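Local coordinates for protein Agap007691-pb (Anopheles gambiae, PDB 5C98) that is of unknown function but belongs to the serpin family, whose members generally inhibit serine-type endopeptidases, at residues P279-R284 / C325-S330; A147-E152 / S176-L181; I198-Q203 / S373-P378; C39-Y44 / E285-K290; A188-E193 / R204-H209. All blocks are in the same frame, centred on the assembly; numbering follows the deposited sequence. Where two conformers were deposited one is given.

Contact 1: residues P279-R284 / C325-S330; sequences PKFFVR and CYLAVS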
# COMPACT_ATOMS: atom_id res chain seq x y z
N PRO A 279 -7.41 -18.78 3.28
CA PRO A 279 -8.73 -18.31 2.84
C PRO A 279 -8.66 -17.68 1.45
O PRO A 279 -7.66 -17.07 1.07
CB PRO A 279 -9.12 -17.27 3.90
CG PRO A 279 -7.84 -16.86 4.51
CD PRO A 279 -6.93 -18.04 4.45
N LYS A 280 -9.74 -17.87 0.68
CA LYS A 280 -9.91 -17.13 -0.57
C LYS A 280 -10.33 -15.73 -0.16
O LYS A 280 -11.49 -15.48 0.12
CB LYS A 280 -10.96 -17.81 -1.44
CG LYS A 280 -11.06 -17.24 -2.83
CD LYS A 280 -12.19 -17.88 -3.61
CE LYS A 280 -12.49 -17.09 -4.87
NZ LYS A 280 -11.72 -17.58 -6.04
N PHE A 281 -9.38 -14.79 -0.11
CA PHE A 281 -9.62 -13.52 0.54
C PHE A 281 -9.26 -12.37 -0.37
O PHE A 281 -8.55 -12.52 -1.37
CB PHE A 281 -8.84 -13.37 1.89
CG PHE A 281 -7.38 -13.03 1.74
CD1 PHE A 281 -6.42 -14.01 1.49
CD2 PHE A 281 -6.93 -11.72 1.86
CE1 PHE A 281 -5.09 -13.71 1.34
CE2 PHE A 281 -5.57 -11.41 1.73
CZ PHE A 281 -4.65 -12.39 1.45
N PHE A 282 -9.78 -11.21 -0.00
CA PHE A 282 -9.30 -9.96 -0.56
C PHE A 282 -9.22 -8.96 0.58
O PHE A 282 -9.81 -9.15 1.65
CB PHE A 282 -10.22 -9.45 -1.66
CG PHE A 282 -11.49 -8.88 -1.14
CD1 PHE A 282 -12.55 -9.69 -0.80
CD2 PHE A 282 -11.62 -7.50 -0.98
CE1 PHE A 282 -13.72 -9.15 -0.32
CE2 PHE A 282 -12.77 -6.95 -0.49
CZ PHE A 282 -13.84 -7.79 -0.16
N VAL A 283 -8.46 -7.90 0.32
CA VAL A 283 -8.42 -6.73 1.18
C VAL A 283 -8.55 -5.54 0.26
O VAL A 283 -7.82 -5.44 -0.72
CB VAL A 283 -7.14 -6.66 2.03
CG1 VAL A 283 -7.06 -5.36 2.83
CG2 VAL A 283 -7.08 -7.82 2.99
N ARG A 284 -9.51 -4.68 0.54
CA ARG A 284 -9.67 -3.42 -0.19
C ARG A 284 -9.92 -2.37 0.87
O ARG A 284 -11.00 -2.33 1.44
CB ARG A 284 -10.82 -3.50 -1.17
CG ARG A 284 -10.91 -2.24 -2.04
CD ARG A 284 -12.17 -2.15 -2.81
NE ARG A 284 -12.18 -3.04 -3.96
CZ ARG A 284 -12.92 -4.14 -4.08
NH1 ARG A 284 -13.72 -4.53 -3.09
NH2 ARG A 284 -12.87 -4.85 -5.20
N CYS A 325 -5.97 0.70 -1.29
CA CYS A 325 -5.21 -0.43 -1.80
C CYS A 325 -6.10 -1.63 -1.98
O CYS A 325 -7.10 -1.80 -1.27
CB CYS A 325 -4.10 -0.80 -0.83
SG CYS A 325 -2.74 0.42 -0.79
N TYR A 326 -5.71 -2.49 -2.91
CA TYR A 326 -6.44 -3.70 -3.23
C TYR A 326 -5.48 -4.86 -3.44
O TYR A 326 -4.42 -4.69 -4.06
CB TYR A 326 -7.22 -3.49 -4.52
CG TYR A 326 -7.91 -4.75 -5.07
CD1 TYR A 326 -9.12 -5.18 -4.56
CD2 TYR A 326 -7.33 -5.49 -6.09
CE1 TYR A 326 -9.76 -6.35 -5.05
CE2 TYR A 326 -7.95 -6.65 -6.59
CZ TYR A 326 -9.16 -7.05 -6.09
OH TYR A 326 -9.80 -8.20 -6.59
N LEU A 327 -5.88 -6.03 -2.95
CA LEU A 327 -5.21 -7.31 -3.18
C LEU A 327 -6.27 -8.40 -3.09
O LEU A 327 -7.13 -8.34 -2.21
CB LEU A 327 -4.16 -7.57 -2.09
CG LEU A 327 -3.55 -8.97 -2.07
CD1 LEU A 327 -2.67 -9.23 -3.30
CD2 LEU A 327 -2.74 -9.15 -0.82
N ALA A 328 -6.20 -9.40 -3.96
CA ALA A 328 -7.05 -10.58 -3.84
C ALA A 328 -6.24 -11.83 -4.21
O ALA A 328 -5.22 -11.73 -4.90
CB ALA A 328 -8.29 -10.44 -4.70
N VAL A 329 -6.64 -12.98 -3.68
CA VAL A 329 -6.05 -14.25 -4.10
C VAL A 329 -7.16 -15.19 -4.57
O VAL A 329 -8.32 -15.05 -4.20
CB VAL A 329 -5.16 -14.92 -3.03
CG1 VAL A 329 -3.91 -14.09 -2.75
CG2 VAL A 329 -5.95 -15.17 -1.74
N SER A 330 -6.79 -16.12 -5.45
CA SER A 330 -7.77 -17.03 -6.04
C SER A 330 -7.05 -18.26 -6.57
O SER A 330 -5.82 -18.37 -6.47
CB SER A 330 -8.55 -16.31 -7.16
OG SER A 330 -9.64 -17.08 -7.62

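Contact 2: residues A147-E152 / S176-L181; sequences ANTEIE and SVLTPL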
# COMPACT_ATOMS: atom_id res chain seq x y z
N ALA A 147 -9.43 3.65 -14.56
CA ALA A 147 -8.13 3.01 -14.52
C ALA A 147 -8.24 1.50 -14.41
O ALA A 147 -7.20 0.83 -14.50
CB ALA A 147 -7.32 3.56 -13.36
N ASN A 148 -9.45 0.97 -14.22
CA ASN A 148 -9.70 -0.48 -14.19
C ASN A 148 -8.76 -1.17 -13.20
O ASN A 148 -7.99 -2.06 -13.54
CB ASN A 148 -9.61 -1.09 -15.59
CG ASN A 148 -10.27 -2.45 -15.68
OD1 ASN A 148 -11.13 -2.78 -14.87
ND2 ASN A 148 -9.86 -3.24 -16.66
N THR A 149 -8.86 -0.72 -11.95
CA THR A 149 -7.93 -1.11 -10.91
C THR A 149 -8.63 -1.76 -9.73
O THR A 149 -8.05 -1.87 -8.65
CB THR A 149 -7.11 0.09 -10.47
OG1 THR A 149 -5.91 -0.37 -9.82
CG2 THR A 149 -7.94 1.03 -9.55
N GLU A 150 -9.87 -2.20 -9.93
CA GLU A 150 -10.63 -2.93 -8.92
C GLU A 150 -11.03 -2.07 -7.72
O GLU A 150 -11.34 -2.62 -6.66
CB GLU A 150 -9.93 -4.21 -8.46
CG GLU A 150 -9.85 -5.28 -9.52
CD GLU A 150 -11.22 -5.64 -10.07
OE1 GLU A 150 -12.09 -6.02 -9.27
OE2 GLU A 150 -11.42 -5.49 -11.29
N ILE A 151 -11.05 -0.74 -7.87
CA ILE A 151 -11.46 0.18 -6.80
C ILE A 151 -12.52 1.09 -7.42
O ILE A 151 -12.18 2.10 -8.06
CB ILE A 151 -10.30 1.00 -6.22
CG1 ILE A 151 -9.23 0.10 -5.62
CG2 ILE A 151 -10.82 1.92 -5.12
CD1 ILE A 151 -7.97 0.83 -5.20
N GLU A 152 -13.79 0.75 -7.23
CA GLU A 152 -14.89 1.48 -7.84
C GLU A 152 -15.45 2.58 -6.96
O GLU A 152 -16.19 3.43 -7.46
CB GLU A 152 -16.02 0.51 -8.22
CG GLU A 152 -15.61 -0.55 -9.23
CD GLU A 152 -15.32 0.02 -10.60
OE1 GLU A 152 -16.24 0.61 -11.20
OE2 GLU A 152 -14.17 -0.11 -11.08
N SER A 176 -3.00 -1.31 -6.47
CA SER A 176 -3.76 -2.53 -6.66
C SER A 176 -2.86 -3.61 -7.20
O SER A 176 -2.25 -3.44 -8.25
CB SER A 176 -4.93 -2.32 -7.61
OG SER A 176 -5.78 -1.34 -7.06
N VAL A 177 -2.79 -4.72 -6.49
CA VAL A 177 -2.08 -5.90 -6.97
C VAL A 177 -3.10 -6.75 -7.71
O VAL A 177 -4.07 -7.21 -7.10
CB VAL A 177 -1.46 -6.68 -5.80
CG1 VAL A 177 -0.82 -7.99 -6.30
CG2 VAL A 177 -0.48 -5.79 -5.06
N LEU A 178 -2.89 -6.94 -9.00
CA LEU A 178 -3.86 -7.58 -9.88
C LEU A 178 -3.40 -8.91 -10.46
O LEU A 178 -4.23 -9.66 -10.97
CB LEU A 178 -4.23 -6.61 -11.02
CG LEU A 178 -4.71 -5.24 -10.54
CD1 LEU A 178 -4.80 -4.26 -11.71
CD2 LEU A 178 -6.03 -5.36 -9.81
N THR A 179 -2.12 -9.23 -10.36
CA THR A 179 -1.63 -10.45 -10.96
C THR A 179 -2.13 -11.67 -10.17
O THR A 179 -2.21 -11.62 -8.94
CB THR A 179 -0.10 -10.42 -10.96
OG1 THR A 179 0.36 -9.44 -11.88
CG2 THR A 179 0.46 -11.71 -11.38
N PRO A 180 -2.47 -12.77 -10.85
CA PRO A 180 -2.90 -13.96 -10.12
C PRO A 180 -1.73 -14.64 -9.44
O PRO A 180 -0.57 -14.52 -9.86
CB PRO A 180 -3.48 -14.87 -11.22
CG PRO A 180 -2.91 -14.39 -12.46
CD PRO A 180 -2.55 -12.94 -12.31
N LEU A 181 -2.04 -15.41 -8.40
CA LEU A 181 -1.04 -16.29 -7.82
C LEU A 181 -0.56 -17.30 -8.85
O LEU A 181 -1.33 -17.76 -9.70
CB LEU A 181 -1.63 -17.09 -6.67
CG LEU A 181 -1.75 -16.40 -5.33
CD1 LEU A 181 -2.36 -17.35 -4.30
CD2 LEU A 181 -0.42 -15.82 -4.83

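Contact 3: residues I198-Q203 / S373-P378; sequences INAPTQ and SKYIDP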
# COMPACT_ATOMS: atom_id res chain seq x y z
N ILE A 198 -10.60 -12.33 14.48
CA ILE A 198 -10.58 -11.66 15.78
C ILE A 198 -11.99 -11.34 16.27
O ILE A 198 -12.26 -11.41 17.46
CB ILE A 198 -9.66 -10.41 15.73
CG1 ILE A 198 -9.42 -9.85 17.14
CG2 ILE A 198 -10.25 -9.32 14.84
CD1 ILE A 198 -8.24 -8.91 17.22
N ASN A 199 -12.91 -11.02 15.35
CA ASN A 199 -14.29 -10.66 15.68
C ASN A 199 -15.27 -11.81 15.52
O ASN A 199 -16.47 -11.62 15.77
CB ASN A 199 -14.75 -9.48 14.80
CG ASN A 199 -14.77 -9.81 13.31
OD1 ASN A 199 -13.92 -10.54 12.82
ND2 ASN A 199 -15.75 -9.28 12.59
N ALA A 200 -14.81 -13.00 15.10
CA ALA A 200 -15.68 -14.14 14.81
C ALA A 200 -14.83 -15.40 14.78
O ALA A 200 -14.57 -15.96 13.71
CB ALA A 200 -16.40 -13.92 13.48
N PRO A 201 -14.38 -15.88 15.95
CA PRO A 201 -13.31 -16.90 15.97
C PRO A 201 -13.72 -18.27 15.44
O PRO A 201 -12.83 -19.12 15.25
CB PRO A 201 -12.93 -16.99 17.45
CG PRO A 201 -13.52 -15.81 18.11
CD PRO A 201 -14.68 -15.35 17.29
N THR A 202 -15.01 -18.53 15.23
CA THR A 202 -15.44 -19.82 14.69
C THR A 202 -16.13 -19.68 13.33
O THR A 202 -16.66 -20.66 12.81
CB THR A 202 -16.33 -20.57 15.69
OG1 THR A 202 -17.54 -19.86 15.91
CG2 THR A 202 -15.60 -20.72 17.02
N GLN A 203 -16.09 -18.49 12.73
CA GLN A 203 -16.74 -18.31 11.44
C GLN A 203 -16.05 -19.15 10.37
O GLN A 203 -14.81 -19.19 10.30
CB GLN A 203 -16.69 -16.84 11.04
CG GLN A 203 -17.21 -16.52 9.64
CD GLN A 203 -18.71 -16.73 9.49
OE1 GLN A 203 -19.48 -16.29 10.34
NE2 GLN A 203 -19.11 -17.42 8.44
N SER A 373 -7.37 -10.32 9.30
CA SER A 373 -7.74 -10.65 10.66
C SER A 373 -9.24 -10.67 10.92
O SER A 373 -9.66 -11.33 11.87
CB SER A 373 -7.14 -9.63 11.61
OG SER A 373 -5.75 -9.61 11.44
N LYS A 374 -10.05 -9.92 10.15
CA LYS A 374 -11.42 -9.59 10.49
C LYS A 374 -12.39 -10.20 9.49
O LYS A 374 -12.13 -10.20 8.27
CB LYS A 374 -11.58 -8.06 10.49
CG LYS A 374 -12.99 -7.60 10.86
CD LYS A 374 -13.18 -6.10 10.79
CE LYS A 374 -14.62 -5.72 11.08
NZ LYS A 374 -14.83 -4.26 10.89
N TYR A 375 -13.50 -10.72 10.01
CA TYR A 375 -14.57 -11.23 9.19
C TYR A 375 -15.49 -10.09 8.77
O TYR A 375 -16.08 -9.40 9.63
CB TYR A 375 -15.39 -12.28 9.93
CG TYR A 375 -16.54 -12.75 9.10
CD1 TYR A 375 -16.32 -13.37 7.87
CD2 TYR A 375 -17.83 -12.58 9.53
CE1 TYR A 375 -17.37 -13.80 7.09
CE2 TYR A 375 -18.90 -13.02 8.75
CZ TYR A 375 -18.66 -13.62 7.54
OH TYR A 375 -19.75 -14.04 6.79
N ILE A 376 -15.63 -9.90 7.46
CA ILE A 376 -16.54 -8.92 6.86
C ILE A 376 -17.53 -9.73 6.04
O ILE A 376 -17.14 -10.35 5.05
CB ILE A 376 -15.79 -7.92 5.97
CG1 ILE A 376 -14.65 -7.26 6.76
CG2 ILE A 376 -16.77 -6.90 5.39
CD1 ILE A 376 -13.68 -6.45 5.92
N ASP A 377 -18.79 -9.75 6.48
CA ASP A 377 -19.83 -10.52 5.79
C ASP A 377 -20.17 -9.79 4.50
O ASP A 377 -20.64 -8.64 4.56
CB ASP A 377 -21.08 -10.61 6.68
CG ASP A 377 -22.14 -11.56 6.14
OD1 ASP A 377 -22.14 -11.87 4.93
OD2 ASP A 377 -22.98 -12.02 6.94
N PRO A 378 -19.96 -10.39 3.33
CA PRO A 378 -20.26 -9.67 2.08
C PRO A 378 -21.74 -9.43 1.85
O PRO A 378 -22.09 -8.52 1.09
CB PRO A 378 -19.65 -10.57 1.00
CG PRO A 378 -19.68 -11.93 1.59
CD PRO A 378 -19.49 -11.76 3.07

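Contact 4: residues C39-Y44 / E285-K290; sequences CAVSPY and EKTDPK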
# COMPACT_ATOMS: atom_id res chain seq x y z
N CYS A 39 -6.14 -4.58 6.71
CA CYS A 39 -5.39 -3.43 6.23
C CYS A 39 -4.57 -3.85 5.02
O CYS A 39 -4.11 -4.98 4.95
CB CYS A 39 -4.46 -2.92 7.35
SG CYS A 39 -3.45 -1.51 6.88
N ALA A 40 -4.44 -2.93 4.06
CA ALA A 40 -3.43 -2.99 3.03
C ALA A 40 -3.00 -1.55 2.79
O ALA A 40 -3.86 -0.67 2.59
CB ALA A 40 -3.97 -3.63 1.75
N VAL A 41 -1.70 -1.30 2.83
CA VAL A 41 -1.12 0.01 2.56
C VAL A 41 0.11 -0.15 1.67
O VAL A 41 0.73 -1.21 1.61
CB VAL A 41 -0.75 0.79 3.85
CG1 VAL A 41 -2.02 1.22 4.59
CG2 VAL A 41 0.15 -0.05 4.77
N SER A 42 0.49 0.93 0.99
CA SER A 42 1.73 0.97 0.22
C SER A 42 2.50 2.20 0.64
O SER A 42 2.37 3.28 0.04
CB SER A 42 1.42 1.02 -1.28
OG SER A 42 2.61 1.17 -2.00
N PRO A 43 3.30 2.08 1.68
CA PRO A 43 4.16 3.21 2.07
C PRO A 43 5.08 3.65 0.94
O PRO A 43 5.42 4.83 0.84
CB PRO A 43 4.92 2.66 3.28
CG PRO A 43 3.93 1.62 3.86
CD PRO A 43 3.37 0.98 2.66
N TYR A 44 5.52 2.71 0.11
CA TYR A 44 6.37 3.07 -1.01
C TYR A 44 5.66 4.05 -1.92
O TYR A 44 6.27 5.03 -2.36
CB TYR A 44 6.76 1.81 -1.78
CG TYR A 44 7.82 1.97 -2.88
CD1 TYR A 44 8.96 2.74 -2.66
CD2 TYR A 44 7.70 1.29 -4.07
CE1 TYR A 44 9.94 2.84 -3.63
CE2 TYR A 44 8.69 1.40 -5.06
CZ TYR A 44 9.78 2.16 -4.81
OH TYR A 44 10.78 2.27 -5.75
N GLU A 285 -8.92 -1.53 1.13
CA GLU A 285 -8.93 -0.70 2.33
C GLU A 285 -8.47 0.71 2.03
O GLU A 285 -7.41 0.91 1.41
CB GLU A 285 -8.04 -1.30 3.43
CG GLU A 285 -8.58 -2.62 4.06
CD GLU A 285 -9.86 -2.47 4.85
OE1 GLU A 285 -10.17 -1.36 5.35
OE2 GLU A 285 -10.59 -3.50 4.98
N LYS A 286 -9.27 1.67 2.46
CA LYS A 286 -8.97 3.09 2.40
C LYS A 286 -8.28 3.49 3.69
O LYS A 286 -8.76 3.15 4.78
CB LYS A 286 -10.27 3.87 2.24
CG LYS A 286 -10.11 5.38 2.17
CD LYS A 286 -11.42 6.08 1.82
CE LYS A 286 -12.43 6.00 2.94
NZ LYS A 286 -13.78 6.36 2.44
N THR A 287 -7.15 4.19 3.57
CA THR A 287 -6.38 4.65 4.71
C THR A 287 -6.03 6.11 4.53
O THR A 287 -6.24 6.70 3.46
CB THR A 287 -5.11 3.82 4.89
OG1 THR A 287 -4.31 3.90 3.71
CG2 THR A 287 -5.47 2.36 5.16
N ASP A 288 -5.40 6.70 5.55
CA ASP A 288 -5.17 8.13 5.62
C ASP A 288 -3.69 8.37 5.91
O ASP A 288 -3.29 8.52 7.06
CB ASP A 288 -6.04 8.74 6.72
CG ASP A 288 -6.05 10.25 6.70
OD1 ASP A 288 -5.23 10.85 5.99
OD2 ASP A 288 -6.89 10.87 7.41
N PRO A 289 -2.86 8.42 4.87
CA PRO A 289 -1.45 8.79 5.07
C PRO A 289 -1.24 10.06 5.86
O PRO A 289 -0.21 10.21 6.52
CB PRO A 289 -0.92 8.91 3.63
CG PRO A 289 -1.78 8.00 2.85
CD PRO A 289 -3.11 7.91 3.51
N LYS A 290 -2.13 11.04 5.74
CA LYS A 290 -1.94 12.26 6.53
C LYS A 290 -1.90 11.94 8.02
O LYS A 290 -1.02 12.42 8.75
CB LYS A 290 -3.04 13.27 6.21
CG LYS A 290 -3.14 14.37 7.23
CD LYS A 290 -4.07 15.47 6.78
CE LYS A 290 -4.33 16.42 7.91
NZ LYS A 290 -5.33 17.45 7.53
O HOH W 1 -4.73 1.88 1.90

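Contact 5: residues A188-E193 / R204-H209; sequences ADTALE and RVSTMH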
# COMPACT_ATOMS: atom_id res chain seq x y z
N ALA A 188 -11.99 -27.56 -6.69
CA ALA A 188 -12.64 -28.74 -6.14
C ALA A 188 -12.22 -28.99 -4.70
O ALA A 188 -12.94 -29.63 -3.94
CB ALA A 188 -12.35 -29.97 -7.00
N ASP A 189 -11.08 -28.43 -4.29
CA ASP A 189 -10.52 -28.61 -2.96
C ASP A 189 -10.85 -27.45 -2.03
O ASP A 189 -10.47 -27.49 -0.85
CB ASP A 189 -9.00 -28.77 -3.08
CG ASP A 189 -8.60 -30.13 -3.63
OD1 ASP A 189 -9.28 -31.13 -3.31
OD2 ASP A 189 -7.60 -30.20 -4.39
N THR A 190 -11.52 -26.42 -2.53
CA THR A 190 -11.95 -25.31 -1.71
C THR A 190 -13.20 -25.70 -0.94
O THR A 190 -14.13 -26.28 -1.50
CB THR A 190 -12.22 -24.10 -2.62
OG1 THR A 190 -11.00 -23.72 -3.26
CG2 THR A 190 -12.76 -22.90 -1.84
N ALA A 191 -13.21 -25.41 0.35
CA ALA A 191 -14.34 -25.76 1.20
C ALA A 191 -14.48 -24.71 2.29
O ALA A 191 -13.56 -23.94 2.57
CB ALA A 191 -14.15 -27.14 1.83
N LEU A 192 -15.65 -24.72 2.93
CA LEU A 192 -15.88 -23.85 4.07
C LEU A 192 -15.12 -24.41 5.26
O LEU A 192 -15.37 -25.53 5.70
CB LEU A 192 -17.37 -23.76 4.39
CG LEU A 192 -18.27 -23.00 3.42
CD1 LEU A 192 -19.71 -23.09 3.94
CD2 LEU A 192 -17.84 -21.55 3.26
N GLU A 193 -14.17 -23.63 5.77
CA GLU A 193 -13.39 -24.03 6.92
C GLU A 193 -13.34 -22.88 7.91
O GLU A 193 -13.39 -21.70 7.54
CB GLU A 193 -11.97 -24.46 6.53
CG GLU A 193 -11.94 -25.63 5.55
CD GLU A 193 -10.57 -26.24 5.36
OE1 GLU A 193 -9.72 -26.16 6.27
OE2 GLU A 193 -10.34 -26.84 4.28
N ARG A 204 -16.85 -19.76 9.50
CA ARG A 204 -16.33 -20.55 8.40
C ARG A 204 -16.40 -19.76 7.10
O ARG A 204 -17.40 -19.11 6.80
CB ARG A 204 -17.12 -21.86 8.26
CG ARG A 204 -17.08 -22.64 9.56
CD ARG A 204 -17.83 -23.98 9.50
NE ARG A 204 -17.06 -24.99 8.78
CZ ARG A 204 -16.10 -25.74 9.34
NH1 ARG A 204 -15.76 -25.57 10.62
NH2 ARG A 204 -15.44 -26.62 8.61
N VAL A 205 -15.32 -19.84 6.32
CA VAL A 205 -15.21 -19.14 5.04
C VAL A 205 -14.54 -20.04 4.01
O VAL A 205 -13.83 -21.01 4.35
CB VAL A 205 -14.44 -17.82 5.15
CG1 VAL A 205 -15.19 -16.83 6.02
CG2 VAL A 205 -13.04 -18.08 5.69
N SER A 206 -14.75 -19.71 2.75
CA SER A 206 -14.12 -20.44 1.66
C SER A 206 -12.61 -20.45 1.85
O SER A 206 -11.98 -19.39 1.93
CB SER A 206 -14.48 -19.76 0.34
OG SER A 206 -14.10 -20.56 -0.76
N THR A 207 -12.04 -21.66 1.91
CA THR A 207 -10.63 -21.86 2.21
C THR A 207 -10.01 -22.73 1.14
O THR A 207 -10.52 -23.83 0.86
CB THR A 207 -10.47 -22.49 3.59
OG1 THR A 207 -10.97 -21.59 4.59
CG2 THR A 207 -9.02 -22.81 3.90
N MET A 208 -8.96 -22.24 0.51
CA MET A 208 -8.27 -22.93 -0.56
C MET A 208 -7.25 -23.91 0.02
O MET A 208 -6.72 -23.71 1.11
CB MET A 208 -7.52 -21.93 -1.44
CG MET A 208 -8.39 -20.85 -2.05
SD MET A 208 -7.53 -19.87 -3.31
CE MET A 208 -6.30 -19.08 -2.29
N HIS A 209 -6.97 -24.98 -0.73
CA HIS A 209 -6.07 -26.03 -0.27
C HIS A 209 -5.30 -26.57 -1.45
O HIS A 209 -5.90 -26.89 -2.48
CB HIS A 209 -6.89 -27.18 0.32
CG HIS A 209 -6.07 -28.25 0.97
ND1 HIS A 209 -6.62 -29.44 1.41
CD2 HIS A 209 -4.76 -28.30 1.32
CE1 HIS A 209 -5.68 -30.18 1.97
NE2 HIS A 209 -4.54 -29.51 1.93
O HOH W 2 -5.31 -27.86 -4.88
O HOH W 3 -8.63 -24.87 -3.23

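Contact 1: residues P279-R284 / C325-S330
Lys280 NZ donates to Ser330 OG at 2.7 Å and also forms a salt bridge with Glu331, so two groups hold the ammonium. The lysine chain runs extended as far as CE and bends only at its last torsion (chi4 91°), which swings NZ onto the hydroxyl. Beyond this edge the backbones pair antiparallel: Val329 N reaches Phe281 O at 3.0 Å, and Val283 and Leu327 bond to each other in both directions, with Val283 N to Leu327 O at 2.9 Å. Next to the paired residues, Val329 CG2 meets Phe281 CD1 at 3.5 Å, approaching the ring obliquely. On the face carrying Phe282, Arg284 and Tyr326, the guanidinium slants across the phenol ring with planes 23° apart, and Arg284 NH2 lies 3.5 Å from Tyr326 CE1; Arg284 NE is taken by Glu150 O. Strand 169-177 flanks strand 320-328 on its far side, while Val283 and Leu327 turn inward onto strands 354-360 and 366-372.

Contact 2: residues A147-E152 / S176-L181
Thr149 and Ser176 bring their CA atoms to 6.1 Å where the chain, after helix 133-146, leaves helical geometry at Asn148 with positive phi (52°) and passes the end of strand 169-177. No backbone-to-backbone bond joins the two; the link is Ser176 OG, which donates to Thr149 O at 2.8 Å. The hydroxyl lies in the plane of that carbonyl, off the line of the C=O bond (angle at O 149°). Ser176 OG stands anti to its own carbonyl carbon (chi1 -61°), which turns it from the strand toward the loop. Thr149 OG1 lies 2.9 Å from Ser176 OG and Ile151 CD1 3.6 Å from it, so this buried hydroxyl is bordered by both oxygen and carbon. Further along, Leu178 CD2 rests against Glu150 CG at 3.8 Å, the two chains crossing at a slant. Order and pairing of the elements match the serpin fold, in which helix F, here 133-146, and the loop after it lie across sheet A and its strand 3A, here 169-177.

Contact 3: residues I198-Q203 / S373-P378
The Asn199 side-chain amide faces the backbone of Tyr375 and satisfies both of its polar groups. Tyr375 N donates to Asn199 OD1 at 2.8 Å, on a lone pair in the carbonyl plane; Asn199 ND2 in turn donates a hydrogen bond to Tyr375 O at 3.0 Å, nearly within its own amide plane (5° out). The two bonds, straight at 170° and 167°, fix the rotation of the amide. A third bond, Ile198 N to Ser373 O at 2.9 Å, joins the two backbones directly. Ser373 OG is served by Asn371. The type I turn from Ala200 to Gln203, closed by Gln203 N to Ala200 O at 3.1 Å, then carries Gln203 over Tyr375: Gln203 CG sits 3.6 Å from the ring centroid in a CH-pi contact, and the amide lies stacked on the ring, their planes almost parallel. Phe197 also meets the phenol ring. This surface contact joins the loop between strands 191-194 and 204-219 to the C-terminal chain leaving strand 366-372, with Asn38 binding the nitrogens of Ser373 and Lys374.

Contact 4: residues C39-Y44 / E285-K290
Thr287 presents its whole side chain to one methyl, Val41 CG1. Its CB stands 4.0 Å from Val41 CG1 and its own methyl, Thr287 CG2, comes to 3.7 Å from the same carbon. The last branch, Thr287 OG1, lies 3.6 Å from Val41 CG1 and also meets water 1 at 2.7 Å. With OG1 set between the backbone N and the carbonyl carbon (chi1 59°), the hydroxyl faces that water, while CG2 lies anti to the carbonyl carbon; the threonine and valine side chains cross roughly at right angles. Water 1 also lies 2.8 Å from Ala40 O and 2.9 Å from Glu285 O, so a solvent molecule mediates between two strands that share no direct hydrogen bond. At the other end, Glu285 lays its aliphatic part on the backbone, with CG 3.9 Å from Cys39 CA. The nearby Ala40 N is buried by the contact and has no partner in the model. Strands 39-41 and 285-287 cross at -61°, with axes 6.7 Å apart, too far for pairing; each bonds to its own neighbour, 39-41 to strand 366-372 and 285-287 to strand 320-328. Both lead into helices with Ser42 and Asp288 at the N-cap positions; the bond of Asp288 OD1 to Lys290 N is weak. Such crossing of layers is characteristic of the serpin core, where strand 6B, here 39-41, packs behind strand 6A of sheet A.

Contact 5: residues A188-E193 / R204-H209
Glu193, Arg204 and Thr207 bury the most surface here, through backbone and side chain alike. Glu193 pairs by backbone with Val205: Glu193 N to Val205 O is 3.0 Å, and Val205 N to Glu193 O is 2.9 Å. Its side chain shares a face of the sheet with Thr207, where Glu193 CB lies 3.6 Å from Thr207 OG1 and the extended chain crosses the threonine nearly at right angles before its carboxylate meets Lys277 in a salt bridge. Thr207 OG1 bonds back along its own strand to Val205 O at 2.9 Å. That oxygen is thus held twice, since Glu193 N and Thr207 OG1 approach from opposite faces of the carbonyl plane. Thr207 N in turn reaches Ala191 O at 2.8 Å. Arg204 bends at chi3 (77°), which folds the guanidinium back over the partner strand: Arg204 NH2 gives a tilted bond to Leu192 O at 3.1 Å, and Glu193 CA lies under one guanidinium face. A crystal neighbour also touches Arg204, so its pose may partly reflect the lattice. Near Asp189, water 3 donates to Thr190 OG1 at 2.6 Å and accepts from His209 N; Thr190 OG1 is bonded to Glu331 too. The axes of strands 191-193 and 204-209 meet at 131°, antiparallel but strongly twisted, in a beta hairpin corresponding to strands 4C and 3C of serpin sheet C.

Contacts 1, 2 and 4 gather round sheet A. Contact 1 pairs strands 270-287 and 320-328; contact 2, its centre about 10 Å from that of contact 1, touches it through Arg284 and Glu150 beside strand 169-177; contact 4 continues strand 270-287 and touches contact 1 through Cys325 and Glu285. Contact 5, its centre about 15 Å from that of contact 1, is joined to it by the Lys280 to Ser206 backbone bond, and contact 3 meets contact 5 through Tyr375 and Val205. Along the chain contact 2 closes first, then contact 5, then contact 1, while contact 3 crosses contact 5 and contact 4 crosses contact 1. Strands 169-177 and 320-328 pair directly, consistent with a serpin whose reactive-centre loop, probably including unmodelled residues 335-343, is not inserted between them.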